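Local coordinates for protein rhamnogalacturonan endolyase YesW (Bacillus subtilis, PDB 2ZUX) that cleaves the rhamnogalacturonan backbone of plant cell-wall pectin by endo-type beta-elimination, a calcium- or manganese-dependent step in pectin breakdown, at residues Q89-G101 and L152-R165. Sequence-based numbering, arbitrary orientation.
Sequences QPYHSVPLDKPAG and LIDAYKLDGTKLWR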
# COMPACT_ATOMS: atom_id res chain seq x y z
N GLN A 89 -0.46 25.73 -4.66
CA GLN A 89 -0.96 24.88 -5.75
C GLN A 89 -1.83 23.77 -5.14
O GLN A 89 -1.74 23.52 -3.93
CB GLN A 89 0.20 24.28 -6.54
CG GLN A 89 1.07 25.33 -7.26
CD GLN A 89 2.38 24.75 -7.74
OE1 GLN A 89 3.11 24.10 -6.97
NE2 GLN A 89 2.70 24.98 -9.00
N PRO A 90 -2.71 23.13 -5.94
CA PRO A 90 -3.56 22.05 -5.41
C PRO A 90 -2.79 20.79 -4.97
O PRO A 90 -3.37 19.88 -4.36
CB PRO A 90 -4.49 21.72 -6.58
CG PRO A 90 -4.39 22.89 -7.52
CD PRO A 90 -3.00 23.41 -7.36
N TYR A 91 -1.50 20.76 -5.28
CA TYR A 91 -0.61 19.68 -4.87
C TYR A 91 0.63 20.27 -4.21
O TYR A 91 0.97 21.44 -4.45
CB TYR A 91 -0.19 18.84 -6.07
CG TYR A 91 0.41 19.65 -7.21
CD1 TYR A 91 1.77 19.97 -7.22
CD2 TYR A 91 -0.38 20.08 -8.26
CE1 TYR A 91 2.32 20.72 -8.27
CE2 TYR A 91 0.16 20.83 -9.30
CZ TYR A 91 1.50 21.13 -9.30
OH TYR A 91 2.04 21.87 -10.33
N HIS A 92 1.30 19.46 -3.41
CA HIS A 92 2.57 19.82 -2.83
C HIS A 92 3.67 19.05 -3.55
O HIS A 92 3.59 17.83 -3.69
CB HIS A 92 2.58 19.46 -1.35
CG HIS A 92 3.88 19.75 -0.68
ND1 HIS A 92 4.80 18.78 -0.36
CD2 HIS A 92 4.42 20.93 -0.31
CE1 HIS A 92 5.85 19.35 0.20
NE2 HIS A 92 5.65 20.66 0.24
N SER A 93 4.70 19.76 -4.01
CA SER A 93 5.81 19.14 -4.73
C SER A 93 6.97 18.78 -3.81
O SER A 93 7.44 19.60 -3.03
CB SER A 93 6.32 20.06 -5.84
OG SER A 93 5.33 20.22 -6.84
N VAL A 94 7.42 17.54 -3.93
CA VAL A 94 8.63 17.08 -3.27
C VAL A 94 9.69 16.92 -4.36
O VAL A 94 9.61 16.00 -5.16
CB VAL A 94 8.41 15.72 -2.54
CG1 VAL A 94 9.66 15.30 -1.79
CG2 VAL A 94 7.21 15.80 -1.59
N PRO A 95 10.67 17.85 -4.42
CA PRO A 95 11.70 17.72 -5.45
C PRO A 95 12.52 16.46 -5.22
O PRO A 95 12.79 16.09 -4.08
CB PRO A 95 12.57 18.96 -5.24
CG PRO A 95 12.32 19.38 -3.83
CD PRO A 95 10.89 19.04 -3.56
N LEU A 96 12.90 15.81 -6.32
CA LEU A 96 13.66 14.57 -6.26
C LEU A 96 15.09 14.77 -6.74
O LEU A 96 15.37 15.68 -7.52
CB LEU A 96 12.99 13.48 -7.11
CG LEU A 96 11.56 13.10 -6.70
CD1 LEU A 96 10.96 12.11 -7.68
CD2 LEU A 96 11.54 12.52 -5.29
N ASP A 97 15.98 13.92 -6.26
CA ASP A 97 17.34 13.84 -6.79
C ASP A 97 17.34 12.71 -7.81
O ASP A 97 17.56 11.54 -7.47
CB ASP A 97 18.35 13.59 -5.67
CG ASP A 97 19.77 13.39 -6.20
OD1 ASP A 97 20.09 13.91 -7.29
OD2 ASP A 97 20.57 12.72 -5.51
N LYS A 98 17.06 13.05 -9.06
CA LYS A 98 16.93 12.03 -10.09
C LYS A 98 18.28 11.40 -10.37
O LYS A 98 19.25 12.10 -10.68
CB LYS A 98 16.32 12.64 -11.36
CG LYS A 98 15.95 11.63 -12.43
CD LYS A 98 15.23 12.32 -13.58
CE LYS A 98 14.92 11.36 -14.70
NZ LYS A 98 14.35 12.09 -15.86
N PRO A 99 18.37 10.06 -10.25
CA PRO A 99 19.64 9.38 -10.47
C PRO A 99 20.02 9.44 -11.93
O PRO A 99 19.16 9.38 -12.81
CB PRO A 99 19.35 7.93 -10.09
CG PRO A 99 18.00 7.91 -9.46
CD PRO A 99 17.28 9.13 -9.90
N ALA A 100 21.32 9.57 -12.18
CA ALA A 100 21.86 9.54 -13.53
C ALA A 100 21.67 8.17 -14.16
O ALA A 100 21.70 7.15 -13.46
CB ALA A 100 23.35 9.89 -13.51
N GLY A 101 21.48 8.16 -15.48
CA GLY A 101 21.38 6.92 -16.24
C GLY A 101 22.70 6.18 -16.29
O GLY A 101 23.73 6.66 -15.82
N LEU A 152 17.34 1.60 -7.02
CA LEU A 152 17.68 2.58 -5.99
C LEU A 152 16.46 2.87 -5.15
O LEU A 152 15.35 2.96 -5.69
CB LEU A 152 18.18 3.87 -6.65
CG LEU A 152 19.24 3.67 -7.74
CD1 LEU A 152 19.47 4.93 -8.51
CD2 LEU A 152 20.54 3.18 -7.15
N ILE A 153 16.66 3.00 -3.84
CA ILE A 153 15.60 3.33 -2.90
C ILE A 153 16.04 4.57 -2.15
O ILE A 153 17.12 4.59 -1.55
CB ILE A 153 15.38 2.20 -1.84
CG1 ILE A 153 15.24 0.81 -2.48
CG2 ILE A 153 14.22 2.57 -0.90
CD1 ILE A 153 14.02 0.62 -3.33
N ASP A 154 15.20 5.61 -2.18
CA ASP A 154 15.49 6.87 -1.49
C ASP A 154 14.50 7.13 -0.37
O ASP A 154 13.37 6.65 -0.42
CB ASP A 154 15.37 8.06 -2.44
CG ASP A 154 16.45 8.13 -3.50
OD1 ASP A 154 17.36 7.29 -3.54
OD2 ASP A 154 16.39 9.08 -4.30
N ALA A 155 14.90 7.94 0.60
CA ALA A 155 13.97 8.51 1.57
C ALA A 155 13.95 10.02 1.44
O ALA A 155 15.01 10.65 1.42
CB ALA A 155 14.34 8.12 2.98
N TYR A 156 12.74 10.59 1.37
CA TYR A 156 12.55 12.04 1.33
C TYR A 156 11.63 12.50 2.45
O TYR A 156 10.60 11.88 2.73
CB TYR A 156 11.93 12.49 0.00
CG TYR A 156 12.83 12.27 -1.17
CD1 TYR A 156 13.72 13.26 -1.58
CD2 TYR A 156 12.80 11.07 -1.89
CE1 TYR A 156 14.57 13.06 -2.65
CE2 TYR A 156 13.64 10.86 -2.95
CZ TYR A 156 14.52 11.86 -3.34
OH TYR A 156 15.37 11.65 -4.40
N LYS A 157 11.99 13.62 3.08
CA LYS A 157 11.04 14.36 3.89
C LYS A 157 10.13 15.13 2.95
O LYS A 157 10.49 15.39 1.80
CB LYS A 157 11.76 15.33 4.82
CG LYS A 157 12.51 14.63 5.93
CD LYS A 157 13.15 15.62 6.88
CE LYS A 157 13.35 15.00 8.25
NZ LYS A 157 12.04 14.73 8.92
N LEU A 158 8.94 15.50 3.43
CA LEU A 158 8.00 16.23 2.59
C LEU A 158 8.53 17.60 2.16
O LEU A 158 8.12 18.14 1.14
CB LEU A 158 6.63 16.35 3.27
CG LEU A 158 5.96 15.03 3.67
CD1 LEU A 158 4.52 15.31 4.11
CD2 LEU A 158 5.99 13.98 2.55
N ASP A 159 9.51 18.13 2.91
CA ASP A 159 10.11 19.42 2.54
C ASP A 159 11.15 19.29 1.43
O ASP A 159 11.75 20.29 1.01
CB ASP A 159 10.67 20.14 3.78
CG ASP A 159 11.94 19.52 4.33
OD1 ASP A 159 12.43 18.50 3.80
OD2 ASP A 159 12.48 20.07 5.31
N GLY A 160 11.36 18.07 0.94
CA GLY A 160 12.30 17.82 -0.15
C GLY A 160 13.68 17.34 0.28
O GLY A 160 14.50 17.01 -0.57
N THR A 161 13.93 17.30 1.59
CA THR A 161 15.21 16.82 2.09
C THR A 161 15.39 15.35 1.73
O THR A 161 14.57 14.50 2.12
CB THR A 161 15.33 16.96 3.63
OG1 THR A 161 15.08 18.31 4.02
CG2 THR A 161 16.71 16.53 4.12
N LYS A 162 16.44 15.05 0.98
CA LYS A 162 16.80 13.66 0.69
C LYS A 162 17.63 13.11 1.84
O LYS A 162 18.75 13.57 2.10
CB LYS A 162 17.56 13.57 -0.63
CG LYS A 162 17.96 12.16 -1.02
CD LYS A 162 18.87 12.19 -2.23
CE LYS A 162 19.72 10.94 -2.31
NZ LYS A 162 20.81 11.13 -3.30
N LEU A 163 17.08 12.13 2.55
CA LEU A 163 17.76 11.57 3.72
C LEU A 163 18.86 10.59 3.36
O LEU A 163 19.90 10.56 4.02
CB LEU A 163 16.76 10.94 4.68
CG LEU A 163 15.68 11.89 5.21
CD1 LEU A 163 14.74 11.14 6.12
CD2 LEU A 163 16.28 13.09 5.93
N TRP A 164 18.61 9.78 2.33
CA TRP A 164 19.56 8.76 1.89
C TRP A 164 19.12 8.09 0.61
O TRP A 164 17.97 8.23 0.18
CB TRP A 164 19.76 7.69 2.97
CG TRP A 164 18.51 7.14 3.60
CD1 TRP A 164 17.97 7.51 4.79
CD2 TRP A 164 17.66 6.10 3.08
NE1 TRP A 164 16.84 6.77 5.06
CE2 TRP A 164 16.63 5.89 4.03
CE3 TRP A 164 17.66 5.32 1.92
CZ2 TRP A 164 15.61 4.95 3.85
CZ3 TRP A 164 16.64 4.38 1.73
CH2 TRP A 164 15.64 4.21 2.70
N ARG A 165 20.07 7.37 0.03
CA ARG A 165 19.83 6.45 -1.08
C ARG A 165 20.51 5.13 -0.78
O ARG A 165 21.68 5.10 -0.39
CB ARG A 165 20.39 7.02 -2.39
CG ARG A 165 20.44 6.02 -3.57
CD ARG A 165 20.67 6.71 -4.90
NE ARG A 165 19.61 7.69 -5.14
CZ ARG A 165 19.69 8.74 -5.95
NH1 ARG A 165 20.79 8.96 -6.68
NH2 ARG A 165 18.66 9.56 -6.05
O HOH W 1 9.11 19.90 -0.80
O HOH W 2 15.28 16.47 -3.08
O HOH W 3 21.24 11.45 -8.17
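The Arg165 guanidinium lies between Pro99, whose CG sits 3.7 Å above one face, and the Lys162 ammonium over the centre of the other. At its edge, NE and NH2 grip the two oxygens of Asp154 side-on, and NH2 also reaches the carbonyl of Asp97 (NH2 to O 2.7 Å). The Tyr156 ring carries Leu96 CD2 over one face, a CH-pi contact 3.7 Å from the centroid, with Gly160 O at its edge; its OH accepts from Asp97 N (3.0 Å, 162°). A bend at chi3 (-58°) lets the guanidinium edge face Asp154 and the Asp97 carbonyl. Asp97 OD2 offers its anti lone pair to Lys162 NZ at 2.7 Å; in this four-residue salt-bridge network the aspartates probably offset the two positive charges. A leucine in place of Arg165 would probably leave the Asp154 carboxylate without its paired charge and the Asp97 carbonyl without this donor. Two waters tie strand 91-95 to the type I turn Lys157-Gly160, one donating to Ser93 O and Leu158 O, the other to Pro95 O and Gly160 O. The hairpin 152-156/162-167 edges one blade's sheet, whereas strand 91-95 pairs with 524-528 in a sheet of otherwise C-terminal strands, consistent with beta-propeller ring closure, so the contact joins neighbouring blades.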